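Local coordinates for putative isomerase (PDB 2OQH), which probably dehydrates D-glucarate to 5-dehydro-4-deoxy-D-glucarate, with the enolase-superfamily plan of a capping domain and a TIM barrel, at residues 8-13 and 58-63; 180-185 and 192-197; 202-207 and 233-238; 278-283 and 310-315. One frame throughout, in Å; residues are numbered along the deposited sequence.

Contact 1: 8-13 and 58-63; sequences VDVWVV and AIVRRM
Val8 starts the contact lightly: its CG1 lies 4.5 Å from Val60 CG1, at the margin of the patch, and the Val8 side chain also touches Ala64 and Leu67, just beyond the helix. Asp9 faces the other way and pairs with Arg37 of the neighbouring strand 31-40. Val10 carries the contact. Its CG2, anti to the carbonyl carbon, projects toward the helix, where it comes within 3.5 Å of Val60 CG1 and 3.9 Å of Arg61 CG. Val60 also touches Ala96 of helix 85-112. The setting is the N-terminal capping domain of the enolase superfamily, in which a three-stranded antiparallel sheet is followed by helices; here segment 58-63 runs nearly antiparallel to segment 8-13, at 171°. Strand 5-15 lies at the rim of the sheet. Asp9, Trp11 and Val13 make its backbone bonds to strand 31-40, while the Val10 carbonyl faces outward and is taken by Arg61, whose NH2 donates to Val10 O over 2.9 Å. The bond is bent, with 140° at the hydrogen, and the nitrogen stands well above the carbonyl plane. Arg61 gets there by keeping its chain extended from CG to NE, which carries NE past Val10 CB at 3.9 Å. Next along the strand, Trp11 turns to the opposite face, where its ring meets that of Trp47 and touches Leu362 of helix 359-368. Val12 does not reach the helix and packs on Thr32 and Thr34 of strand 31-40.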
loop_
_atom_site.group_PDB
_atom_site.type_symbol
_atom_site.label_atom_id
_atom_site.label_comp_id
_atom_site.label_asym_id
_atom_site.label_seq_id
_atom_site.Cartn_x
_atom_site.Cartn_y
_atom_site.Cartn_z
ATOM N N VAL A 8 17.955 -4.702 -17.787
ATOM C CA VAL A 8 17.280 -4.290 -16.562
ATOM C C VAL A 8 17.847 -2.914 -16.245
ATOM O O VAL A 8 19.000 -2.797 -15.818
ATOM C CB VAL A 8 17.599 -5.227 -15.371
ATOM C CG1 VAL A 8 16.837 -4.761 -14.139
ATOM C CG2 VAL A 8 17.229 -6.663 -15.714
ATOM N N ASP A 9 17.051 -1.873 -16.471
ATOM C CA ASP A 9 17.499 -0.507 -16.216
ATOM C C ASP A 9 16.755 0.125 -15.051
ATOM O O ASP A 9 15.542 -0.057 -14.897
ATOM C CB ASP A 9 17.322 0.325 -17.480
ATOM C CG ASP A 9 18.223 -0.145 -18.599
ATOM O OD1 ASP A 9 19.458 -0.084 -18.412
ATOM O OD2 ASP A 9 17.706 -0.583 -19.646
ATOM N N VAL A 10 17.485 0.879 -14.240
ATOM C CA VAL A 10 16.899 1.496 -13.060
ATOM C C VAL A 10 17.084 3.005 -13.009
ATOM O O VAL A 10 18.175 3.517 -13.261
ATOM C CB VAL A 10 17.513 0.887 -11.777
ATOM C CG1 VAL A 10 16.670 1.254 -10.568
ATOM C CG2 VAL A 10 17.632 -0.626 -11.924
ATOM N N TRP A 11 16.002 3.710 -12.687
ATOM C CA TRP A 11 16.026 5.165 -12.570
ATOM C C TRP A 11 15.464 5.527 -11.208
ATOM O O TRP A 11 14.613 4.821 -10.682
ATOM C CB TRP A 11 15.120 5.830 -13.613
ATOM C CG TRP A 11 15.554 5.723 -15.048
ATOM C CD1 TRP A 11 16.331 6.611 -15.742
ATOM C CD2 TRP A 11 15.176 4.701 -15.981
ATOM N NE1 TRP A 11 16.451 6.203 -17.054
ATOM C CE2 TRP A 11 15.752 5.033 -17.225
ATOM C CE3 TRP A 11 14.403 3.534 -15.885
ATOM C CZ2 TRP A 11 15.577 4.240 -18.369
ATOM C CZ3 TRP A 11 14.230 2.744 -17.028
ATOM C CH2 TRP A 11 14.815 3.102 -18.248
ATOM N N VAL A 12 15.954 6.619 -10.638
ATOM C CA VAL A 12 15.436 7.116 -9.370
ATOM C C VAL A 12 14.852 8.463 -9.774
ATOM O O VAL A 12 15.512 9.252 -10.449
ATOM C CB VAL A 12 16.538 7.324 -8.308
ATOM C CG1 VAL A 12 15.941 7.976 -7.066
ATOM C CG2 VAL A 12 17.143 5.985 -7.924
ATOM N N VAL A 13 13.611 8.721 -9.388
ATOM C CA VAL A 13 12.964 9.965 -9.769
ATOM C C VAL A 13 12.266 10.675 -8.613
ATOM O O VAL A 13 11.908 10.050 -7.609
ATOM C CB VAL A 13 11.926 9.707 -10.875
ATOM C CG1 VAL A 13 12.589 9.045 -12.073
ATOM C CG2 VAL A 13 10.819 8.811 -10.339
ATOM N N ALA A 58 20.122 0.826 -5.712
ATOM C CA ALA A 58 21.392 0.108 -5.615
ATOM C C ALA A 58 21.187 -1.405 -5.529
ATOM O O ALA A 58 21.932 -2.177 -6.130
ATOM C CB ALA A 58 22.180 0.592 -4.405
ATOM N N ILE A 59 20.173 -1.824 -4.779
ATOM C CA ILE A 59 19.875 -3.242 -4.617
ATOM C C ILE A 59 19.443 -3.859 -5.945
ATOM O O ILE A 59 19.864 -4.965 -6.291
ATOM C CB ILE A 59 18.757 -3.461 -3.569
ATOM C CG1 ILE A 59 19.188 -2.897 -2.216
ATOM C CG2 ILE A 59 18.453 -4.950 -3.424
ATOM C CD1 ILE A 59 18.095 -2.940 -1.167
ATOM N N VAL A 60 18.606 -3.146 -6.690
ATOM C CA VAL A 60 18.133 -3.655 -7.971
ATOM C C VAL A 60 19.288 -3.863 -8.938
ATOM O O VAL A 60 19.362 -4.883 -9.620
ATOM C CB VAL A 60 17.126 -2.706 -8.626
ATOM C CG1 VAL A 60 16.610 -3.319 -9.924
ATOM C CG2 VAL A 60 15.978 -2.436 -7.674
ATOM N N ARG A 61 20.200 -2.898 -9.001
ATOM C CA ARG A 61 21.328 -3.036 -9.906
ATOM C C ARG A 61 22.231 -4.192 -9.504
ATOM O O ARG A 61 22.853 -4.814 -10.361
ATOM C CB ARG A 61 22.108 -1.724 -9.984
ATOM C CG ARG A 61 21.308 -0.620 -10.677
ATOM C CD ARG A 61 22.081 0.679 -10.720
ATOM N NE ARG A 61 21.312 1.746 -11.357
ATOM C CZ ARG A 61 21.136 2.953 -10.826
ATOM N NH1 ARG A 61 21.676 3.242 -9.644
ATOM N NH2 ARG A 61 20.423 3.867 -11.472
ATOM N N ARG A 62 22.300 -4.496 -8.209
ATOM C CA ARG A 62 23.133 -5.612 -7.771
ATOM C C ARG A 62 22.465 -6.946 -8.114
ATOM O O ARG A 62 23.115 -7.990 -8.098
ATOM C CB ARG A 62 23.426 -5.531 -6.259
ATOM C CG ARG A 62 24.489 -4.479 -5.888
ATOM C CD ARG A 62 24.931 -4.575 -4.425
ATOM N NE ARG A 62 26.065 -3.686 -4.128
ATOM C CZ ARG A 62 26.677 -3.605 -2.944
ATOM N NH1 ARG A 62 26.270 -4.357 -1.921
ATOM N NH2 ARG A 62 27.702 -2.773 -2.776
HETATM N N MSE A 63 21.171 -6.909 -8.439
HETATM C CA MSE A 63 20.435 -8.126 -8.788
HETATM C C MSE A 63 20.292 -8.275 -10.306
HETATM O O MSE A 63 20.073 -9.377 -10.812
HETATM C CB MSE A 63 19.025 -8.127 -8.155
HETATM C CG MSE A 63 18.975 -8.176 -6.624
HETATM SE SE MSE A 63 17.149 -8.489 -5.945
HETATM C CE MSE A 63 16.278 -6.928 -6.696
#

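Contact 2: 180-185 and 192-197; sequences AILRAV and VNLRVD
Leu182 reaches from the helix onto the strand with both of its methyl groups. CD1 rests against Val196, 3.7 Å from its CB and nearly as close to CG1 and CG2, the two side chains crossing at about a right angle. The other branch, CD2, lies 4.1 Å from Leu194 CD2 and also approaches the Arg195 carbonyl. Leu194 forks in turn: with its CG anti to the backbone N (chi1 -172°), CD2 comes within 3.9 Å of Leu182 O, while CD1 meets Val185 CG1 at 4.0 Å, one helical turn further on. Behind this first shell, Leu217 and Leu169 flank Leu182, Leu219 adjoins Leu194, and Leu222 of the next strand touches Val196. Helix 175-188 and strand 193-197 complete a beta-alpha-beta unit of the TIM barrel begun by strand 166-170; segments 180-185 and 193-197 run almost antiparallel, at 169°. Arg195 points to the barrel interior, away from the helix, where Glu220 and Ala322 O hold its guanidinium. No hydrogen bond joins the two segments; helix and strand are held by the fit of branched aliphatic groups, and the charged residues of the strand work on its other face.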
loop_
_atom_site.group_PDB
_atom_site.type_symbol
_atom_site.label_atom_id
_atom_site.label_comp_id
_atom_site.label_asym_id
_atom_site.label_seq_id
_atom_site.Cartn_x
_atom_site.Cartn_y
_atom_site.Cartn_z
ATOM N N ALA A 180 -10.183 12.371 21.230
ATOM C CA ALA A 180 -11.038 13.557 21.162
ATOM C C ALA A 180 -11.393 13.852 19.708
ATOM O O ALA A 180 -12.536 14.166 19.391
ATOM C CB ALA A 180 -10.321 14.755 21.783
ATOM N N ILE A 181 -10.401 13.748 18.834
ATOM C CA ILE A 181 -10.598 13.992 17.410
ATOM C C ILE A 181 -11.570 12.993 16.801
ATOM O O ILE A 181 -12.515 13.374 16.106
ATOM C CB ILE A 181 -9.262 13.903 16.645
ATOM C CG1 ILE A 181 -8.367 15.072 17.043
ATOM C CG2 ILE A 181 -9.506 13.892 15.142
ATOM C CD1 ILE A 181 -6.989 14.992 16.463
ATOM N N LEU A 182 -11.334 11.710 17.059
ATOM C CA LEU A 182 -12.191 10.664 16.517
ATOM C C LEU A 182 -13.652 10.825 16.936
ATOM O O LEU A 182 -14.559 10.580 16.141
ATOM C CB LEU A 182 -11.655 9.287 16.928
ATOM C CG LEU A 182 -10.279 8.961 16.337
ATOM C CD1 LEU A 182 -9.694 7.727 17.008
ATOM C CD2 LEU A 182 -10.408 8.761 14.828
ATOM N N ARG A 183 -13.884 11.242 18.176
ATOM C CA ARG A 183 -15.249 11.435 18.662
ATOM C C ARG A 183 -15.935 12.519 17.839
ATOM O O ARG A 183 -17.085 12.365 17.431
ATOM C CB ARG A 183 -15.247 11.840 20.142
ATOM C CG ARG A 183 -14.961 10.699 21.091
ATOM C CD ARG A 183 -14.697 11.194 22.499
ATOM N NE ARG A 183 -14.560 10.080 23.433
ATOM C CZ ARG A 183 -14.047 10.185 24.654
ATOM N NH1 ARG A 183 -13.614 11.362 25.099
ATOM N NH2 ARG A 183 -13.957 9.108 25.429
ATOM N N ALA A 184 -15.213 13.610 17.599
ATOM C CA ALA A 184 -15.729 14.735 16.824
ATOM C C ALA A 184 -16.005 14.306 15.388
ATOM O O ALA A 184 -17.072 14.586 14.838
ATOM C CB ALA A 184 -14.730 15.878 16.843
ATOM N N VAL A 185 -15.043 13.621 14.779
ATOM C CA VAL A 185 -15.219 13.170 13.413
ATOM C C VAL A 185 -16.420 12.242 13.289
ATOM O O VAL A 185 -17.237 12.403 12.386
ATOM C CB VAL A 185 -13.956 12.454 12.888
ATOM C CG1 VAL A 185 -14.208 11.886 11.493
ATOM C CG2 VAL A 185 -12.808 13.435 12.841
ATOM N N VAL A 192 -19.543 7.057 7.985
ATOM C CA VAL A 192 -18.311 6.790 7.269
ATOM C C VAL A 192 -17.532 5.694 7.998
ATOM O O VAL A 192 -17.647 5.551 9.216
ATOM C CB VAL A 192 -17.432 8.061 7.194
ATOM C CG1 VAL A 192 -16.766 8.318 8.539
ATOM C CG2 VAL A 192 -16.395 7.914 6.106
ATOM N N ASN A 193 -16.768 4.906 7.250
ATOM C CA ASN A 193 -15.930 3.884 7.867
ATOM C C ASN A 193 -14.764 4.681 8.444
ATOM O O ASN A 193 -14.040 5.345 7.709
ATOM C CB ASN A 193 -15.419 2.893 6.824
ATOM C CG ASN A 193 -16.471 1.906 6.404
ATOM O OD1 ASN A 193 -17.084 1.257 7.245
ATOM N ND2 ASN A 193 -16.686 1.779 5.101
ATOM N N LEU A 194 -14.583 4.615 9.755
ATOM C CA LEU A 194 -13.530 5.377 10.415
ATOM C C LEU A 194 -12.411 4.504 10.990
ATOM O O LEU A 194 -12.675 3.454 11.580
ATOM C CB LEU A 194 -14.162 6.223 11.520
ATOM C CG LEU A 194 -13.295 7.252 12.236
ATOM C CD1 LEU A 194 -12.722 8.229 11.234
ATOM C CD2 LEU A 194 -14.148 7.987 13.264
ATOM N N ARG A 195 -11.170 4.965 10.829
ATOM C CA ARG A 195 -9.988 4.241 11.300
ATOM C C ARG A 195 -8.984 5.193 11.954
ATOM O O ARG A 195 -9.052 6.399 11.759
ATOM C CB ARG A 195 -9.285 3.567 10.116
ATOM C CG ARG A 195 -10.195 2.816 9.165
ATOM C CD ARG A 195 -9.487 2.555 7.839
ATOM N NE ARG A 195 -10.366 1.922 6.857
ATOM C CZ ARG A 195 -10.050 1.736 5.578
ATOM N NH1 ARG A 195 -8.868 2.136 5.113
ATOM N NH2 ARG A 195 -10.919 1.157 4.762
ATOM N N VAL A 196 -8.055 4.643 12.731
ATOM C CA VAL A 196 -7.010 5.451 13.356
ATOM C C VAL A 196 -5.698 4.665 13.322
ATOM O O VAL A 196 -5.656 3.474 13.635
ATOM C CB VAL A 196 -7.362 5.852 14.806
ATOM C CG1 VAL A 196 -7.679 4.633 15.627
ATOM C CG2 VAL A 196 -6.214 6.626 15.418
ATOM N N ASP A 197 -4.627 5.340 12.921
ATOM C CA ASP A 197 -3.323 4.704 12.808
ATOM C C ASP A 197 -2.261 5.473 13.580
ATOM O O ASP A 197 -1.711 6.446 13.078
ATOM C CB ASP A 197 -2.924 4.627 11.330
ATOM C CG ASP A 197 -1.681 3.798 11.095
ATOM O OD1 ASP A 197 -0.975 3.458 12.068
ATOM O OD2 ASP A 197 -1.404 3.487 9.915
#

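Contact 3: 202-207 and 233-238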
loop_
_atom_site.group_PDB
_atom_site.type_symbol
_atom_site.label_atom_id
_atom_site.label_comp_id
_atom_site.label_asym_id
_atom_site.label_seq_id
_atom_site.Cartn_x
_atom_site.Cartn_y
_atom_site.Cartn_z
ATOM N N TRP A 202 1.606 4.398 20.566
ATOM C CA TRP A 202 1.044 4.272 21.912
ATOM C C TRP A 202 1.608 3.070 22.656
ATOM O O TRP A 202 1.934 2.046 22.050
ATOM C CB TRP A 202 -0.473 4.090 21.882
ATOM C CG TRP A 202 -1.269 5.145 21.183
ATOM C CD1 TRP A 202 -0.876 6.410 20.867
ATOM C CD2 TRP A 202 -2.639 5.036 20.786
ATOM N NE1 TRP A 202 -1.920 7.101 20.297
ATOM C CE2 TRP A 202 -3.016 6.279 20.239
ATOM C CE3 TRP A 202 -3.587 4.002 20.843
ATOM C CZ2 TRP A 202 -4.305 6.521 19.753
ATOM C CZ3 TRP A 202 -4.879 4.244 20.357
ATOM C CH2 TRP A 202 -5.222 5.493 19.820
ATOM N N SER A 203 1.696 3.191 23.976
ATOM C CA SER A 203 2.173 2.097 24.813
ATOM C C SER A 203 1.001 1.127 24.904
ATOM O O SER A 203 -0.125 1.484 24.561
ATOM C CB SER A 203 2.515 2.600 26.212
ATOM O OG SER A 203 1.348 3.012 26.903
ATOM N N VAL A 204 1.247 -0.094 25.364
ATOM C CA VAL A 204 0.152 -1.045 25.469
ATOM C C VAL A 204 -0.929 -0.573 26.447
ATOM O O VAL A 204 -2.119 -0.639 26.131
ATOM C CB VAL A 204 0.652 -2.443 25.877
ATOM C CG1 VAL A 204 -0.523 -3.396 25.969
ATOM C CG2 VAL A 204 1.655 -2.952 24.842
ATOM N N PRO A 205 -0.531 -0.096 27.645
ATOM C CA PRO A 205 -1.513 0.378 28.629
ATOM C C PRO A 205 -2.352 1.538 28.088
ATOM O O PRO A 205 -3.551 1.611 28.346
ATOM C CB PRO A 205 -0.645 0.802 29.818
ATOM C CG PRO A 205 0.518 -0.136 29.734
ATOM C CD PRO A 205 0.820 -0.123 28.241
ATOM N N ASP A 206 -1.716 2.449 27.356
ATOM C CA ASP A 206 -2.440 3.579 26.783
ATOM C C ASP A 206 -3.312 3.127 25.617
ATOM O O ASP A 206 -4.343 3.741 25.337
ATOM C CB ASP A 206 -1.483 4.680 26.313
ATOM C CG ASP A 206 -0.905 5.485 27.465
ATOM O OD1 ASP A 206 -1.664 5.825 28.398
ATOM O OD2 ASP A 206 0.304 5.790 27.433
ATOM N N SER A 207 -2.902 2.054 24.941
ATOM C CA SER A 207 -3.679 1.525 23.822
ATOM C C SER A 207 -4.973 0.899 24.332
ATOM O O SER A 207 -6.019 0.996 23.685
ATOM C CB SER A 207 -2.867 0.483 23.037
ATOM O OG SER A 207 -1.796 1.094 22.343
ATOM N N ALA A 233 -1.239 -8.408 20.651
ATOM C CA ALA A 233 -2.062 -9.499 21.160
ATOM C C ALA A 233 -2.724 -9.041 22.461
ATOM O O ALA A 233 -3.887 -9.344 22.715
ATOM C CB ALA A 233 -1.211 -10.747 21.410
ATOM N N GLN A 234 -1.979 -8.300 23.276
ATOM C CA GLN A 234 -2.518 -7.804 24.540
ATOM C C GLN A 234 -3.668 -6.826 24.296
ATOM O O GLN A 234 -4.675 -6.853 25.000
ATOM C CB GLN A 234 -1.422 -7.119 25.359
ATOM C CG GLN A 234 -0.362 -8.067 25.927
ATOM C CD GLN A 234 -0.928 -9.071 26.916
ATOM O OE1 GLN A 234 -1.826 -8.756 27.701
ATOM N NE2 GLN A 234 -0.388 -10.285 26.898
ATOM N N VAL A 235 -3.527 -5.964 23.294
ATOM C CA VAL A 235 -4.587 -5.012 23.003
ATOM C C VAL A 235 -5.838 -5.760 22.547
ATOM O O VAL A 235 -6.940 -5.468 23.003
ATOM C CB VAL A 235 -4.174 -4.009 21.915
ATOM C CG1 VAL A 235 -5.346 -3.087 21.593
ATOM C CG2 VAL A 235 -2.979 -3.192 22.385
ATOM N N LYS A 236 -5.652 -6.734 21.662
ATOM C CA LYS A 236 -6.751 -7.543 21.127
ATOM C C LYS A 236 -7.505 -8.287 22.227
ATOM O O LYS A 236 -8.722 -8.457 22.154
ATOM C CB LYS A 236 -6.201 -8.547 20.102
ATOM C CG LYS A 236 -7.241 -9.440 19.424
ATOM C CD LYS A 236 -6.806 -9.760 17.989
ATOM C CE LYS A 236 -7.037 -11.217 17.609
ATOM N NZ LYS A 236 -8.459 -11.636 17.619
ATOM N N ALA A 237 -6.790 -8.716 23.255
ATOM C CA ALA A 237 -7.421 -9.447 24.345
ATOM C C ALA A 237 -8.394 -8.593 25.158
ATOM O O ALA A 237 -9.344 -9.112 25.736
ATOM C CB ALA A 237 -6.349 -10.021 25.257
ATOM N N LYS A 238 -8.171 -7.284 25.187
ATOM C CA LYS A 238 -9.020 -6.393 25.975
ATOM C C LYS A 238 -9.951 -5.447 25.217
ATOM O O LYS A 238 -11.066 -5.179 25.671
ATOM C CB LYS A 238 -8.137 -5.558 26.913
ATOM C CG LYS A 238 -7.649 -6.291 28.148
ATOM C CD LYS A 238 -8.760 -6.366 29.185
ATOM C CE LYS A 238 -8.393 -7.236 30.377
ATOM N NZ LYS A 238 -7.403 -6.604 31.287
#
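Ser207, which touches Val235 across the contact through its CB, sets its OG at the edge of the Trp202 indole, in the plane of the ring and 3.7 Å from CE3. The opposite edge of that ring is anchored by NE1, whose single N-H is shared between Thr172 O and Asp178 OD2. A second flat group, the Asp206 carboxylate, is met from above its plane by Ser203 OG, 3.0 Å from OD2. The Gln234 carboxamide turns off toward Glu230, because the chain bends at chi2 (-63°), and only the base of that side chain joins the contact: its CB lies 3.9 Å from Val204 CG1. Val235 supplies the other half. Its CG2 sits 3.7 Å from Ser207 CB and looser, at 4.3 Å, from Val204 CG1, so one methyl faces two residues of the first turn of helix 204-214. Ser203 is the N-cap of that helix; its OG accepts from Asp206 N while it donates to the Asp206 carboxylate. Helices 204-214 and 228-238 are neighbours on the outside of the TIM barrel, with strand 221-223 between them in sequence; Ser207 touches Pro225 and Cys226 of the following loop, and Val235 touches Cys226. With chi1 at -69°, Ser207 folds its OG back to Ser203 O at 2.8 Å, and Ser207 N reaches the same oxygen from the opposite face of the carbonyl. The hydroxyl proton is thus committed within its own turn, and the serine offers its neighbour a carbon: the helices meet through an apolar surface, with the polar groups tied locally.

Contact 4: 278-283 and 310-315; sequences AATKAL and LAVVSS
Within 310-315, Val312 is the first residue to meet 278-283. Its CG1, anti to the backbone N, points across the gap to within 3.8 Å of Thr280 CG2, and the two side chains cross at about a right angle. Thr280 turns its methyl to Val312 while its OG1 is bonded to Gly276 O on its own helix. The same Val312 methyl also lies 4.3 Å from Lys281 CD, so the lysine chain passes beside it. The two helices, 277-289 and 303-315, are successive outer helices of the TIM barrel, joined through strand 293-296. Segments 278-283 and 310-315 run in broadly the same direction with a crossing angle of -31°, and the axes of these two segments stay 10.7 Å apart at the closest. Past Val312 the helix turns Val313 inward, onto Leu296 of the intervening strand, and Ser314 toward Arg125, whose O is bonded to its OG. Ser315 brings the second helix back to the contact. Its OG accepts from Lys281 NZ over 3.0 Å, and Ser315 O is close to the same nitrogen, though poorly angled for a bond. Lys281 curls to this point through bends at chi2 and chi3 (-71° and -69°), and its ammonium is also bonded to Leu120 O and Thr316 OG1, so three oxygens grip it.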
loop_
_atom_site.group_PDB
_atom_site.type_symbol
_atom_site.label_atom_id
_atom_site.label_comp_id
_atom_site.label_asym_id
_atom_site.label_seq_id
_atom_site.Cartn_x
_atom_site.Cartn_y
_atom_site.Cartn_z
ATOM N N ALA A 278 2.584 -12.277 -6.397
ATOM C CA ALA A 278 2.214 -13.617 -5.967
ATOM C C ALA A 278 2.182 -13.698 -4.441
ATOM O O ALA A 278 1.289 -14.322 -3.872
ATOM C CB ALA A 278 3.190 -14.647 -6.532
ATOM N N ALA A 279 3.151 -13.066 -3.779
ATOM C CA ALA A 279 3.194 -13.089 -2.318
ATOM C C ALA A 279 1.940 -12.451 -1.733
ATOM O O ALA A 279 1.427 -12.900 -0.715
ATOM C CB ALA A 279 4.425 -12.365 -1.814
ATOM N N THR A 280 1.453 -11.399 -2.385
ATOM C CA THR A 280 0.265 -10.697 -1.923
ATOM C C THR A 280 -0.987 -11.542 -2.164
ATOM O O THR A 280 -1.889 -11.558 -1.331
ATOM C CB THR A 280 0.145 -9.323 -2.610
ATOM O OG1 THR A 280 1.321 -8.554 -2.321
ATOM C CG2 THR A 280 -1.075 -8.571 -2.108
ATOM N N LYS A 281 -1.040 -12.245 -3.293
ATOM C CA LYS A 281 -2.179 -13.123 -3.571
ATOM C C LYS A 281 -2.132 -14.249 -2.536
ATOM O O LYS A 281 -3.164 -14.716 -2.057
ATOM C CB LYS A 281 -2.083 -13.728 -4.975
ATOM C CG LYS A 281 -2.207 -12.727 -6.116
ATOM C CD LYS A 281 -3.625 -12.209 -6.242
ATOM C CE LYS A 281 -4.569 -13.302 -6.722
ATOM N NZ LYS A 281 -5.914 -12.756 -7.025
ATOM N N ALA A 282 -0.921 -14.680 -2.200
ATOM C CA ALA A 282 -0.731 -15.736 -1.212
ATOM C C ALA A 282 -1.276 -15.269 0.140
ATOM O O ALA A 282 -2.018 -15.989 0.812
ATOM C CB ALA A 282 0.748 -16.075 -1.090
ATOM N N LEU A 283 -0.906 -14.052 0.523
ATOM C CA LEU A 283 -1.353 -13.483 1.784
ATOM C C LEU A 283 -2.877 -13.426 1.851
ATOM O O LEU A 283 -3.472 -13.659 2.908
ATOM C CB LEU A 283 -0.755 -12.085 1.967
ATOM C CG LEU A 283 -1.082 -11.325 3.256
ATOM C CD1 LEU A 283 -0.889 -12.225 4.474
ATOM C CD2 LEU A 283 -0.186 -10.091 3.343
ATOM N N LEU A 310 -4.045 -2.232 -8.110
ATOM C CA LEU A 310 -5.406 -2.303 -8.623
ATOM C C LEU A 310 -5.684 -3.664 -9.249
ATOM O O LEU A 310 -6.793 -4.176 -9.143
ATOM C CB LEU A 310 -5.642 -1.188 -9.650
ATOM C CG LEU A 310 -5.616 0.212 -9.035
ATOM C CD1 LEU A 310 -5.655 1.293 -10.120
ATOM C CD2 LEU A 310 -6.808 0.341 -8.103
ATOM N N ALA A 311 -4.677 -4.242 -9.901
ATOM C CA ALA A 311 -4.837 -5.557 -10.520
ATOM C C ALA A 311 -5.034 -6.599 -9.420
ATOM O O ALA A 311 -5.836 -7.521 -9.551
ATOM C CB ALA A 311 -3.608 -5.906 -11.360
ATOM N N VAL A 312 -4.301 -6.439 -8.325
ATOM C CA VAL A 312 -4.424 -7.377 -7.226
ATOM C C VAL A 312 -5.804 -7.274 -6.586
ATOM O O VAL A 312 -6.492 -8.278 -6.432
ATOM C CB VAL A 312 -3.333 -7.144 -6.174
ATOM C CG1 VAL A 312 -3.541 -8.077 -4.988
ATOM C CG2 VAL A 312 -1.964 -7.404 -6.801
ATOM N N VAL A 313 -6.219 -6.060 -6.238
ATOM C CA VAL A 313 -7.524 -5.869 -5.618
ATOM C C VAL A 313 -8.640 -6.399 -6.510
ATOM O O VAL A 313 -9.535 -7.117 -6.056
ATOM C CB VAL A 313 -7.796 -4.376 -5.321
ATOM C CG1 VAL A 313 -9.218 -4.204 -4.806
ATOM C CG2 VAL A 313 -6.800 -3.852 -4.297
ATOM N N SER A 314 -8.565 -6.049 -7.788
ATOM C CA SER A 314 -9.556 -6.450 -8.777
ATOM C C SER A 314 -9.773 -7.962 -8.859
ATOM O O SER A 314 -10.898 -8.424 -9.046
ATOM C CB SER A 314 -9.142 -5.908 -10.155
ATOM O OG SER A 314 -10.068 -6.277 -11.164
ATOM N N SER A 315 -8.700 -8.732 -8.714
ATOM C CA SER A 315 -8.797 -10.189 -8.804
ATOM C C SER A 315 -8.870 -10.906 -7.456
ATOM O O SER A 315 -8.894 -12.138 -7.405
ATOM C CB SER A 315 -7.591 -10.731 -9.574
ATOM O OG SER A 315 -6.381 -10.428 -8.898
#

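In the fold
From the N terminus, contact 1 closes a loop of 44 residues that holds the other two strands of the capping sheet and the start of helix 54-63. The chain then moves into the barrel. Contact 2 closes the shortest loop, a tight return from helix 175-188 into strand 193-197. That strand leads directly into helix 204-214, where contact 3 opens and ties it to helix 228-238; the centres of contacts 2 and 3 are about 18 Å apart. Contact 4 joins a later pair of barrel helices and lies about 24 Å, centre to centre, from contact 1. All four follow in series, none nesting or crossing; contacts 2 and 3 lie across the chain's centre from contact 1.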